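Local coordinates for protein interacting with Hsp90 1 (Saccharomyces cerevisiae, PDB 4CHH), which takes part in pre-rRNA processing, is required for the NOP58-snoRNA interaction, and belongs to the Hsp90-interacting R2TP complex, its N-terminal domain being described here, at residues T42-A47 with E51-G56; R57-N62 with V149-D154; Y99-D102 with Q108-Y111; W113-N118 with E141-R146. All blocks are in the same frame, centred on the assembly; numbering follows the deposited sequence. Where two conformers were deposited one is given.

Overall arrangement
From the N terminus, interaction 1 comes first: the loop after strand 29-47 folds back on the end of that strand. Interaction 2 then closes a long loop, bringing strand 58-66 and strand 149-151 together beside strand 29-47, which pairs with both. Nested inside that loop are interaction 3, the hairpin of strands 95-103 and 109-118, and interaction 4, which lays helix 129-147 against strand 109-118; these two follow each other in series, and no contact crosses another. All four reach the same mixed sheet. Tyr111 of interaction 3 meets the loop of interaction 1 at Leu53 and Gln54, while Glu144 of the helix forms a salt bridge with Arg153, joining interactions 2 and 4.

Interaction 1. Residues T42-A47 with E51-G56; sequences TKLLSA and EKLQDG. With EDO (1,2-ethanediol), chain C.
Leu53 drops its side chain from the 51-56 loop onto the end of strand 29-47. Leu53 CB rests against two methyl groups on the strand, 3.7 Å from Leu44 CD2 and 3.8 Å from Ala47 CB, and the Leu44 and Leu53 side chains meet at about a right angle. Farther out, CG turns to a bound 1,2-ethanediol, probably from the crystallisation liquor, whose C2 lies 3.5 Å from Leu53 CD1. The other branch, CD2, packs on the ring of Tyr111. Leu53 CG is anti to its carbonyl carbon (chi1 -66°), which leaves CD1 by the diol and CD2 by Tyr111. The diol is held by Glu51 N, 3.0 Å from its O1, and by Gly49 N.

At the other end of the loop the grip is polar. Gly56 N donates to Leu44 O over 2.7 Å, and Lys43, extended until its last torsion bends, brings NZ to 2.8 Å from Gly56 O, in the carbonyl plane and on a lone pair. Between the two ends a water accepts from Ala47 N and lies 2.8 Å from Asp55 OD1. Toward strand 149-151, Leu45 and Ser46 both face Val150, a classic beta bulge near the end of strand 29-47, where the chain enters the connection between the antiparallel strands 29-47 and 58-66.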
loop_
_atom_site.group_PDB
_atom_site.type_symbol
_atom_site.label_atom_id
_atom_site.label_comp_id
_atom_site.label_asym_id
_atom_site.label_seq_id
_atom_site.Cartn_x
_atom_site.Cartn_y
_atom_site.Cartn_z
ATOM N N THR A 42 8.897 -1.434 -8.076
ATOM C CA THR A 42 10.167 -1.089 -7.461
ATOM C C THR A 42 11.061 -2.318 -7.525
ATOM O O THR A 42 10.790 -3.254 -8.291
ATOM C CB THR A 42 9.977 -0.452 -6.024
ATOM O OG1 THR A 42 11.244 -0.153 -5.447
ATOM C CG2 THR A 42 9.221 -1.326 -5.086
ATOM N N LYS A 43 12.137 -2.295 -6.743
ATOM C CA LYS A 43 13.175 -3.308 -6.669
ATOM C C LYS A 43 13.474 -3.678 -5.204
ATOM O O LYS A 43 13.586 -2.800 -4.348
ATOM C CB LYS A 43 14.437 -2.722 -7.353
ATOM C CG LYS A 43 15.494 -3.752 -7.689
ATOM C CD LYS A 43 16.654 -3.129 -8.459
ATOM C CE LYS A 43 17.783 -4.112 -8.625
ATOM N NZ LYS A 43 17.451 -5.174 -9.614
ATOM N N LEU A 44 13.615 -4.966 -4.916
ATOM C CA LEU A 44 13.975 -5.397 -3.549
ATOM C C LEU A 44 15.505 -5.202 -3.330
ATOM O O LEU A 44 16.291 -5.798 -4.057
ATOM C CB LEU A 44 13.584 -6.872 -3.366
ATOM C CG LEU A 44 13.947 -7.547 -2.023
ATOM C CD1 LEU A 44 13.171 -6.948 -0.867
ATOM C CD2 LEU A 44 13.706 -9.048 -2.102
ATOM N N LEU A 45 15.929 -4.354 -2.381
ATOM C CA LEU A 45 17.376 -4.180 -2.194
ATOM C C LEU A 45 17.926 -5.195 -1.188
ATOM O O LEU A 45 19.033 -5.709 -1.371
ATOM C CB LEU A 45 17.750 -2.750 -1.771
ATOM C CG LEU A 45 17.371 -1.619 -2.751
ATOM C CD1 LEU A 45 17.785 -0.267 -2.186
ATOM C CD2 LEU A 45 17.960 -1.850 -4.185
ATOM N N SER A 46 17.178 -5.457 -0.118
ATOM C CA SER A 46 17.611 -6.428 0.895
ATOM C C SER A 46 16.405 -6.943 1.645
ATOM O O SER A 46 15.380 -6.288 1.639
ATOM C CB SER A 46 18.651 -5.824 1.840
ATOM O OG SER A 46 18.086 -4.767 2.583
ATOM N N ALA A 47 16.518 -8.145 2.224
ATOM C CA ALA A 47 15.471 -8.860 2.939
ATOM C C ALA A 47 16.073 -9.386 4.241
ATOM O O ALA A 47 16.946 -10.244 4.211
ATOM C CB ALA A 47 14.951 -10.003 2.065
ATOM N N GLU A 51 11.768 -14.792 6.519
ATOM C CA GLU A 51 11.641 -15.648 5.331
ATOM C C GLU A 51 12.671 -15.276 4.263
ATOM O O GLU A 51 13.201 -14.175 4.274
ATOM C CB GLU A 51 10.217 -15.577 4.767
ATOM C CG GLU A 51 9.191 -16.169 5.724
ATOM C CD GLU A 51 7.781 -15.617 5.624
ATOM O OE1 GLU A 51 7.576 -14.565 4.978
ATOM O OE2 GLU A 51 6.865 -16.272 6.166
ATOM N N LYS A 52 12.972 -16.216 3.366
ATOM C CA LYS A 52 13.976 -15.967 2.333
ATOM C C LYS A 52 13.379 -15.346 1.072
ATOM O O LYS A 52 12.402 -15.850 0.510
ATOM C CB LYS A 52 14.714 -17.261 1.951
ATOM C CG LYS A 52 15.358 -17.993 3.123
ATOM C CD LYS A 52 15.875 -19.350 2.662
ATOM C CE LYS A 52 16.043 -20.328 3.794
ATOM N NZ LYS A 52 16.397 -21.685 3.298
ATOM N N LEU A 53 13.979 -14.242 0.650
ATOM C CA LEU A 53 13.673 -13.531 -0.595
ATOM C C LEU A 53 14.990 -13.323 -1.328
ATOM O O LEU A 53 16.039 -13.311 -0.681
ATOM C CB LEU A 53 12.943 -12.196 -0.356
ATOM C CG LEU A 53 11.505 -12.226 0.246
ATOM C CD1 LEU A 53 10.925 -10.804 0.305
ATOM C CD2 LEU A 53 10.557 -13.136 -0.561
ATOM N N GLN A 54 14.948 -13.245 -2.653
ATOM C CA GLN A 54 16.142 -12.997 -3.475
ATOM C C GLN A 54 16.330 -11.492 -3.703
ATOM O O GLN A 54 15.452 -10.858 -4.285
ATOM C CB GLN A 54 16.021 -13.718 -4.840
ATOM C CG GLN A 54 15.824 -15.219 -4.742
ATOM C CD GLN A 54 15.783 -15.865 -6.101
ATOM O OE1 GLN A 54 14.974 -15.514 -6.970
ATOM N NE2 GLN A 54 16.656 -16.831 -6.312
ATOM N N ASP A 55 17.473 -10.921 -3.272
ATOM C CA ASP A 55 17.791 -9.504 -3.505
ATOM C C ASP A 55 17.822 -9.172 -5.001
ATOM O O ASP A 55 18.207 -10.018 -5.821
ATOM C CB ASP A 55 19.155 -9.142 -2.892
ATOM C CG ASP A 55 19.279 -9.390 -1.401
ATOM O OD1 ASP A 55 18.231 -9.571 -0.735
ATOM O OD2 ASP A 55 20.421 -9.394 -0.897
ATOM N N GLY A 56 17.370 -7.970 -5.335
ATOM C CA GLY A 56 17.387 -7.480 -6.707
ATOM C C GLY A 56 16.166 -7.821 -7.537
ATOM O O GLY A 56 16.039 -7.341 -8.662
HETATM C C1 EDO C . 10.796 -12.018 4.163
HETATM O O1 EDO C . 10.753 -12.122 5.571
HETATM C C2 EDO C . 11.562 -10.763 3.771
HETATM O O2 EDO C . 12.757 -10.617 4.483
HETATM O O HOH W 1 19.297 -9.481 1.846
#

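Interaction 2. Residues R57-N62 with V149-D154; sequences RKVFIN and VVLCRD
Leu151 has the most surface buried here, and each of its two methyls has its own partner on the strand 58-62. Leu151 CD2 meets Val59, lying 3.9 Å from Val59 CG2 and 4.1 Å from Val59 CG1, so that this one methyl rests against both branches of the valine. Leu151 CD1 reaches the far end of Ile61, at 4.1 Å from Ile61 CD1. The leucine meets the valine at about a right angle and the isoleucine at a slant. Leu151 CG is anti to its carbonyl carbon (chi1 -56°), and from there the fork spreads over two residues of the strand that lie on one face of the sheet, Val59 and Ile61.

No hydrogen bond joins the two segments; the contact is made of methyl groups alone. The backbones stay apart, with the CA atoms of Val59 and Leu151 8.0 Å from each other, because strand 29-47 runs between them: Thr42 shares backbone hydrogen bonds with Val59, and its side chain touches both Val59 and Leu151. On the helix side Ile61 packs on Leu140 and Cys143, while Trp113 and Cys115 adjoin Val59 and Ile61. The backbone of Leu151 is steadied by Glu144, whose OE2 accepts from Leu151 N and also forms a salt bridge with Arg153; Arg153 NH1 adds a weak bond to Leu151 O. Residues from two strands that share strand 29-47 as their middle neighbour thus meet on one face of a mixed sheet, the face packed against helix 129-147 in an alpha/beta layer.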
loop_
_atom_site.group_PDB
_atom_site.type_symbol
_atom_site.label_atom_id
_atom_site.label_comp_id
_atom_site.label_asym_id
_atom_site.label_seq_id
_atom_site.Cartn_x
_atom_site.Cartn_y
_atom_site.Cartn_z
ATOM N N ARG A 57 15.248 -8.615 -6.991
ATOM C CA ARG A 57 14.035 -8.963 -7.716
ATOM C C ARG A 57 13.057 -7.794 -7.744
ATOM O O ARG A 57 13.059 -6.960 -6.833
ATOM C CB ARG A 57 13.356 -10.207 -7.122
ATOM C CG ARG A 57 14.235 -11.465 -7.161
ATOM C CD ARG A 57 14.428 -11.998 -8.561
ATOM N NE ARG A 57 15.359 -13.119 -8.604
ATOM C CZ ARG A 57 16.610 -13.028 -9.036
ATOM N NH1 ARG A 57 17.097 -11.859 -9.444
ATOM N NH2 ARG A 57 17.389 -14.101 -9.063
ATOM N N LYS A 58 12.232 -7.762 -8.805
ATOM C CA LYS A 58 11.182 -6.777 -9.034
ATOM C C LYS A 58 10.129 -6.896 -7.967
ATOM O O LYS A 58 9.779 -7.992 -7.522
ATOM C CB LYS A 58 10.518 -6.953 -10.418
ATOM C CG LYS A 58 11.379 -6.605 -11.621
ATOM C CD LYS A 58 10.512 -6.584 -12.889
ATOM C CE LYS A 58 11.302 -6.885 -14.146
ATOM N NZ LYS A 58 11.612 -5.656 -14.927
ATOM N N VAL A 59 9.629 -5.763 -7.566
ATOM C CA VAL A 59 8.594 -5.657 -6.561
ATOM C C VAL A 59 7.435 -4.866 -7.144
ATOM O O VAL A 59 7.636 -3.849 -7.818
ATOM C CB VAL A 59 9.131 -5.034 -5.225
ATOM C CG1 VAL A 59 7.972 -4.680 -4.278
ATOM C CG2 VAL A 59 10.089 -5.996 -4.530
ATOM N N PHE A 60 6.226 -5.334 -6.870
ATOM C CA PHE A 60 5.004 -4.642 -7.256
ATOM C C PHE A 60 4.132 -4.414 -6.056
ATOM O O PHE A 60 3.916 -5.322 -5.249
ATOM C CB PHE A 60 4.210 -5.401 -8.314
ATOM C CG PHE A 60 4.925 -5.548 -9.628
ATOM C CD1 PHE A 60 5.778 -6.622 -9.857
ATOM C CD2 PHE A 60 4.709 -4.639 -10.658
ATOM C CE1 PHE A 60 6.441 -6.763 -11.081
ATOM C CE2 PHE A 60 5.359 -4.796 -11.897
ATOM C CZ PHE A 60 6.224 -5.853 -12.090
ATOM N N ILE A 61 3.621 -3.208 -5.942
ATOM C CA ILE A 61 2.699 -2.880 -4.864
ATOM C C ILE A 61 1.376 -2.468 -5.486
ATOM O O ILE A 61 1.338 -1.511 -6.255
ATOM C CB ILE A 61 3.245 -1.776 -3.914
ATOM C CG1 ILE A 61 4.541 -2.206 -3.216
ATOM C CG2 ILE A 61 2.141 -1.337 -2.933
ATOM C CD1 ILE A 61 5.382 -1.039 -2.497
ATOM N N ASN A 62 0.304 -3.190 -5.155
ATOM C CA ASN A 62 -1.034 -2.854 -5.602
ATOM C C ASN A 62 -1.668 -1.834 -4.643
ATOM O O ASN A 62 -2.074 -2.210 -3.558
ATOM C CB ASN A 62 -1.904 -4.132 -5.711
ATOM C CG ASN A 62 -1.484 -5.026 -6.871
ATOM O OD1 ASN A 62 -1.227 -4.560 -7.970
ATOM N ND2 ASN A 62 -1.322 -6.314 -6.639
ATOM N N VAL A 149 11.969 -5.661 4.748
ATOM C CA VAL A 149 12.618 -5.575 3.441
ATOM C C VAL A 149 13.071 -4.159 3.239
ATOM O O VAL A 149 12.614 -3.278 3.952
ATOM C CB VAL A 149 11.685 -6.062 2.275
ATOM C CG1 VAL A 149 11.329 -7.540 2.445
ATOM C CG2 VAL A 149 10.417 -5.194 2.132
ATOM N N VAL A 150 13.974 -3.931 2.274
ATOM C CA VAL A 150 14.427 -2.585 1.915
ATOM C C VAL A 150 14.083 -2.449 0.442
ATOM O O VAL A 150 14.466 -3.321 -0.335
ATOM C CB VAL A 150 15.927 -2.304 2.256
ATOM C CG1 VAL A 150 16.360 -0.920 1.748
ATOM C CG2 VAL A 150 16.181 -2.425 3.774
ATOM N N LEU A 151 13.269 -1.439 0.073
ATOM C CA LEU A 151 12.837 -1.255 -1.330
ATOM C C LEU A 151 13.490 -0.019 -1.935
ATOM O O LEU A 151 13.719 0.943 -1.224
ATOM C CB LEU A 151 11.288 -1.172 -1.431
ATOM C CG LEU A 151 10.505 -2.392 -0.821
ATOM C CD1 LEU A 151 9.000 -2.149 -0.824
ATOM C CD2 LEU A 151 10.849 -3.690 -1.505
ATOM N N CYS A 152 13.858 -0.080 -3.217
ATOM C CA CYS A 152 14.528 1.018 -3.930
ATOM C C CYS A 152 13.572 2.190 -4.184
ATOM O O CYS A 152 12.441 1.984 -4.614
ATOM C CB CYS A 152 15.146 0.530 -5.243
ATOM S SG CYS A 152 16.274 1.731 -6.001
ATOM N N ARG A 153 14.036 3.411 -3.880
ATOM C CA ARG A 153 13.324 4.668 -4.112
ATOM C C ARG A 153 13.723 5.253 -5.486
ATOM O O ARG A 153 13.052 6.149 -5.978
ATOM C CB ARG A 153 13.609 5.693 -2.967
ATOM C CG ARG A 153 13.208 5.217 -1.527
ATOM C CD ARG A 153 11.752 4.792 -1.435
ATOM N NE ARG A 153 11.240 4.746 -0.057
ATOM C CZ ARG A 153 11.263 3.685 0.736
ATOM N NH1 ARG A 153 11.837 2.560 0.334
ATOM N NH2 ARG A 153 10.730 3.745 1.953
ATOM N N ASP A 154 14.782 4.748 -6.113
ATOM C CA ASP A 154 15.231 5.282 -7.420
ATOM C C ASP A 154 14.685 4.457 -8.578
ATOM O O ASP A 154 14.157 5.027 -9.540
ATOM C CB ASP A 154 16.772 5.334 -7.501
ATOM C CG ASP A 154 17.449 6.099 -6.374
ATOM O OD1 ASP A 154 16.847 7.056 -5.865
ATOM O OD2 ASP A 154 18.569 5.719 -5.994
#

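Interaction 3. Residues Y99-D102 with Q108-Y111; sequences YRMD and QECY
Asp102 and Cys110 form the tight part of this contact, a hydrogen-bonded antiparallel pair. Asp102 N donates to Cys110 O over 2.9 Å along an almost straight line (178° at the hydrogen), and Cys110 N returns the bond to Asp102 O, also at 2.9 Å. One residue along, Met101 and Tyr111 make the neighbouring non-hydrogen-bonded pair. There the backbones approach through CA-H...O contacts, with Met101 CA 3.5 Å from Cys110 O and Tyr111 CA equally close to Arg100 O.

On the face that carries Met101 and Tyr111 the two side chains lie side by side and point the same way. Met101 CG touches the ring at its edge, 3.7 Å from Tyr111 CD1 and in the ring plane, and Met101 SD follows 5.3 Å from the centroid of the Tyr111 ring, again beside the edge, in a Met-aromatic contact. The ring is tied at its far end: Tyr111 OH donates to Glu109 OE1 over 2.6 Å and accepts from Gln54 N, which probably limits its swing.

The methionine lies on the exposed side. Met101 SD lies 3.8 Å from Glu109 OE2, with no polar bond between them. Farther along, Gln108 turns away from the opposite strand, its NE2 bonded to Lys106 O. Across the sheet Arg100 points the other way, to a salt bridge with Asp114. The antiparallel pairing of strands 95-103 and 109-118 through a short connection is a beta hairpin, with strand 95-103 at the edge of the domain's mixed sheet.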
loop_
_atom_site.group_PDB
_atom_site.type_symbol
_atom_site.label_atom_id
_atom_site.label_comp_id
_atom_site.label_asym_id
_atom_site.label_seq_id
_atom_site.Cartn_x
_atom_site.Cartn_y
_atom_site.Cartn_z
ATOM N N TYR A 99 3.045 -10.625 1.529
ATOM C CA TYR A 99 3.502 -10.613 0.145
ATOM C C TYR A 99 3.116 -11.919 -0.531
ATOM O O TYR A 99 2.880 -12.936 0.126
ATOM C CB TYR A 99 5.025 -10.333 0.003
ATOM C CG TYR A 99 5.920 -11.404 0.589
ATOM C CD1 TYR A 99 6.221 -12.563 -0.128
ATOM C CD2 TYR A 99 6.469 -11.262 1.861
ATOM C CE1 TYR A 99 6.985 -13.581 0.433
ATOM C CE2 TYR A 99 7.258 -12.264 2.424
ATOM C CZ TYR A 99 7.531 -13.412 1.697
ATOM O OH TYR A 99 8.322 -14.397 2.235
ATOM N N ARG A 100 3.046 -11.879 -1.843
ATOM C CA ARG A 100 2.818 -13.091 -2.609
ATOM C C ARG A 100 3.819 -13.115 -3.765
ATOM O O ARG A 100 4.493 -12.102 -4.021
ATOM C CB ARG A 100 1.348 -13.295 -3.011
ATOM C CG ARG A 100 0.762 -12.325 -3.963
ATOM C CD ARG A 100 -0.755 -12.485 -3.948
ATOM N NE ARG A 100 -1.359 -11.370 -4.666
ATOM C CZ ARG A 100 -1.713 -10.227 -4.103
ATOM N NH1 ARG A 100 -1.610 -10.064 -2.789
ATOM N NH2 ARG A 100 -2.230 -9.258 -4.837
ATOM N N MET A 101 4.040 -14.300 -4.343
ATOM C CA MET A 101 5.026 -14.427 -5.400
ATOM C C MET A 101 4.378 -14.577 -6.758
ATOM O O MET A 101 3.379 -15.281 -6.916
ATOM C CB MET A 101 5.978 -15.607 -5.156
ATOM C CG MET A 101 6.997 -15.330 -4.087
ATOM S SD MET A 101 8.235 -16.632 -3.913
ATOM C CE MET A 101 8.692 -16.385 -2.119
ATOM N N ASP A 102 4.952 -13.873 -7.720
ATOM C CA ASP A 102 4.637 -13.944 -9.134
ATOM C C ASP A 102 5.951 -14.196 -9.857
ATOM O O ASP A 102 6.995 -14.303 -9.212
ATOM C CB ASP A 102 3.895 -12.693 -9.650
ATOM C CG ASP A 102 2.930 -12.980 -10.802
ATOM O OD1 ASP A 102 3.163 -13.974 -11.550
ATOM O OD2 ASP A 102 1.942 -12.219 -10.953
ATOM N N GLN A 108 11.843 -15.461 -13.506
ATOM C CA GLN A 108 12.434 -14.884 -12.299
ATOM C C GLN A 108 11.355 -14.409 -11.349
ATOM O O GLN A 108 10.353 -13.830 -11.766
ATOM C CB GLN A 108 13.434 -13.758 -12.608
ATOM C CG GLN A 108 14.470 -14.084 -13.710
ATOM C CD GLN A 108 15.269 -15.356 -13.482
ATOM O OE1 GLN A 108 15.851 -15.589 -12.415
ATOM N NE2 GLN A 108 15.324 -16.203 -14.498
ATOM N N GLU A 109 11.559 -14.690 -10.061
ATOM C CA GLU A 109 10.636 -14.313 -8.987
ATOM C C GLU A 109 10.401 -12.808 -8.884
ATOM O O GLU A 109 11.343 -12.031 -9.015
ATOM C CB GLU A 109 11.198 -14.770 -7.625
ATOM C CG GLU A 109 11.174 -16.259 -7.380
ATOM C CD GLU A 109 11.583 -16.696 -5.987
ATOM O OE1 GLU A 109 12.111 -15.868 -5.203
ATOM O OE2 GLU A 109 11.368 -17.888 -5.679
ATOM N N CYS A 110 9.147 -12.419 -8.623
ATOM C CA CYS A 110 8.809 -11.034 -8.323
ATOM C C CYS A 110 7.804 -11.040 -7.158
ATOM O O CYS A 110 7.022 -11.982 -6.996
ATOM C CB CYS A 110 8.345 -10.230 -9.540
ATOM S SG CYS A 110 6.600 -10.414 -9.971
ATOM N N TYR A 111 7.930 -10.047 -6.274
ATOM C CA TYR A 111 7.140 -10.005 -5.042
ATOM C C TYR A 111 6.085 -8.953 -5.102
ATOM O O TYR A 111 6.307 -7.861 -5.612
ATOM C CB TYR A 111 8.046 -9.844 -3.816
ATOM C CG TYR A 111 9.198 -10.818 -3.872
ATOM C CD1 TYR A 111 8.975 -12.197 -3.896
ATOM C CD2 TYR A 111 10.506 -10.368 -3.987
ATOM C CE1 TYR A 111 10.028 -13.095 -4.034
ATOM C CE2 TYR A 111 11.572 -11.260 -4.059
ATOM C CZ TYR A 111 11.329 -12.620 -4.101
ATOM O OH TYR A 111 12.388 -13.476 -4.188
#

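Interaction 4. Residues W113-N118 with E141-R146; sequences WDCCIN and ESCEIR
Two first torsions bring the key groups of Trp113 and Cys143 together: in each, the next atom stands anti to the carbonyl carbon, with chi1 -79° for the tryptophan and -54° for the cysteine. This turns one face of the indole to the helix and brings the Cys143 thiol onto it. Cys143 CB rests over the middle of the five-membered ring of Trp113, 3.7 Å from its centroid, as a CH-pi contact. Cys143 SG is shifted toward the root of the indole, 3.5 Å from Trp113 CG, in a sulfur-aromatic contact over the same face.

Beyond the ring, Cys143 SG comes 3.8 Å from Cys115 SG, so the helix thiol lies close to the base of the indole and to a second thiol. At the rim of the indole Arg146 takes part with its aliphatic chain. Arg146 CD lies 4.1 Å from Trp113 NE1, at the edge of the ring and near its plane, while the guanidinium plane is turned 53° from that of the ring. The indole N-H itself is engaged by Asp147, whose OD2 accepts its hydrogen bond, which helps to hold the ring in place. Thr96 also packs against Trp113.

No hydrogen bond joins strand 113-118 to helix 141-146 here. The separation of the sulfurs is far too long for a disulfide, so these two thiols are not joined to each other; they are packed in the core, where polarisable sulfur lying on the pi face probably binds helix 129-147 to the sheet by dispersion.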
loop_
_atom_site.group_PDB
_atom_site.type_symbol
_atom_site.label_atom_id
_atom_site.label_comp_id
_atom_site.label_asym_id
_atom_site.label_seq_id
_atom_site.Cartn_x
_atom_site.Cartn_y
_atom_site.Cartn_z
ATOM N N TRP A 113 2.750 -7.042 -3.057
ATOM C CA TRP A 113 2.013 -6.649 -1.853
ATOM C C TRP A 113 0.811 -5.843 -2.249
ATOM O O TRP A 113 0.870 -5.100 -3.234
ATOM C CB TRP A 113 2.870 -5.755 -0.928
ATOM C CG TRP A 113 3.889 -6.423 -0.073
ATOM C CD1 TRP A 113 3.748 -6.746 1.244
ATOM C CD2 TRP A 113 5.284 -6.627 -0.391
ATOM N NE1 TRP A 113 4.951 -7.187 1.754
ATOM C CE2 TRP A 113 5.912 -7.118 0.780
ATOM C CE3 TRP A 113 6.059 -6.456 -1.554
ATOM C CZ2 TRP A 113 7.273 -7.460 0.820
ATOM C CZ3 TRP A 113 7.415 -6.780 -1.514
ATOM C CH2 TRP A 113 8.014 -7.263 -0.336
ATOM N N ASP A 114 -0.254 -5.909 -1.456
ATOM C CA ASP A 114 -1.410 -5.031 -1.683
ATOM C C ASP A 114 -1.410 -4.014 -0.552
ATOM O O ASP A 114 -1.198 -4.402 0.595
ATOM C CB ASP A 114 -2.757 -5.783 -1.738
ATOM C CG ASP A 114 -2.822 -6.937 -2.729
ATOM O OD1 ASP A 114 -2.268 -6.804 -3.839
ATOM O OD2 ASP A 114 -3.417 -7.982 -2.384
ATOM N N CYS A 115 -1.600 -2.743 -0.863
ATOM C CA CYS A 115 -1.672 -1.659 0.139
ATOM C C CYS A 115 -3.029 -0.994 -0.032
ATOM O O CYS A 115 -3.225 -0.261 -0.998
ATOM C CB CYS A 115 -0.523 -0.657 -0.050
ATOM S SG CYS A 115 1.079 -1.240 0.547
ATOM N N CYS A 116 -3.968 -1.274 0.886
ATOM C CA CYS A 116 -5.345 -0.823 0.817
ATOM C C CYS A 116 -5.592 0.390 1.694
ATOM O O CYS A 116 -5.304 0.386 2.889
ATOM C CB CYS A 116 -6.286 -1.975 1.185
ATOM S SG CYS A 116 -8.001 -1.723 0.686
ATOM N N ILE A 117 -6.154 1.428 1.088
ATOM C CA ILE A 117 -6.458 2.675 1.788
ATOM C C ILE A 117 -7.957 2.919 1.713
ATOM O O ILE A 117 -8.659 2.226 0.967
ATOM C CB ILE A 117 -5.636 3.875 1.212
ATOM C CG1 ILE A 117 -6.019 4.166 -0.290
ATOM C CG2 ILE A 117 -4.129 3.656 1.428
ATOM C CD1 ILE A 117 -5.382 5.403 -0.948
ATOM N N ASN A 118 -8.448 3.907 2.467
ATOM C CA ASN A 118 -9.853 4.261 2.403
ATOM C C ASN A 118 -10.147 4.818 1.019
ATOM O O ASN A 118 -9.331 5.545 0.466
ATOM C CB ASN A 118 -10.208 5.271 3.483
ATOM C CG ASN A 118 -11.657 5.649 3.489
ATOM O OD1 ASN A 118 -12.055 6.630 2.849
ATOM N ND2 ASN A 118 -12.484 4.837 4.156
ATOM N N GLU A 141 7.094 2.193 2.695
ATOM C CA GLU A 141 7.467 1.996 4.102
ATOM C C GLU A 141 6.631 0.904 4.749
ATOM O O GLU A 141 7.156 0.144 5.558
ATOM C CB GLU A 141 7.301 3.302 4.905
ATOM C CG GLU A 141 8.301 4.371 4.493
ATOM C CD GLU A 141 8.156 5.746 5.139
ATOM O OE1 GLU A 141 7.033 6.121 5.552
ATOM O OE2 GLU A 141 9.166 6.482 5.164
ATOM N N SER A 142 5.331 0.818 4.395
ATOM C CA SER A 142 4.452 -0.210 4.974
ATOM C C SER A 142 4.936 -1.615 4.668
ATOM O O SER A 142 4.885 -2.451 5.563
ATOM C CB SER A 142 3.008 -0.042 4.515
ATOM O OG SER A 142 2.559 1.237 4.919
ATOM N N CYS A 143 5.396 -1.894 3.420
ATOM C CA CYS A 143 5.879 -3.240 3.071
ATOM C C CYS A 143 7.194 -3.506 3.765
ATOM O O CYS A 143 7.430 -4.621 4.232
ATOM C CB CYS A 143 5.992 -3.406 1.553
ATOM S SG CYS A 143 4.451 -3.022 0.670
ATOM N N GLU A 144 8.055 -2.467 3.836
ATOM C CA GLU A 144 9.356 -2.524 4.503
ATOM C C GLU A 144 9.208 -2.883 5.985
ATOM O O GLU A 144 9.977 -3.684 6.497
ATOM C CB GLU A 144 10.072 -1.177 4.381
ATOM C CG GLU A 144 10.595 -0.949 2.977
ATOM C CD GLU A 144 11.293 0.374 2.809
ATOM O OE1 GLU A 144 10.836 1.375 3.416
ATOM O OE2 GLU A 144 12.283 0.413 2.041
ATOM N N ILE A 145 8.234 -2.271 6.663
ATOM C CA ILE A 145 7.957 -2.495 8.079
ATOM C C ILE A 145 7.405 -3.920 8.321
ATOM O O ILE A 145 7.939 -4.650 9.177
ATOM C CB ILE A 145 6.990 -1.398 8.637
ATOM C CG1 ILE A 145 7.750 -0.065 8.818
ATOM C CG2 ILE A 145 6.318 -1.820 9.982
ATOM C CD1 ILE A 145 6.805 1.222 8.876
ATOM N N ARG A 146 6.342 -4.302 7.583
ATOM C CA ARG A 146 5.687 -5.571 7.849
ATOM C C ARG A 146 6.550 -6.795 7.497
ATOM O O ARG A 146 6.391 -7.810 8.165
ATOM C CB ARG A 146 4.292 -5.656 7.198
ATOM C CG ARG A 146 4.249 -5.846 5.677
ATOM C CD ARG A 146 2.993 -6.647 5.292
ATOM N NE ARG A 146 3.075 -8.051 5.724
ATOM C CZ ARG A 146 2.086 -8.743 6.291
ATOM N NH1 ARG A 146 0.902 -8.182 6.494
ATOM N NH2 ARG A 146 2.276 -10.006 6.654
#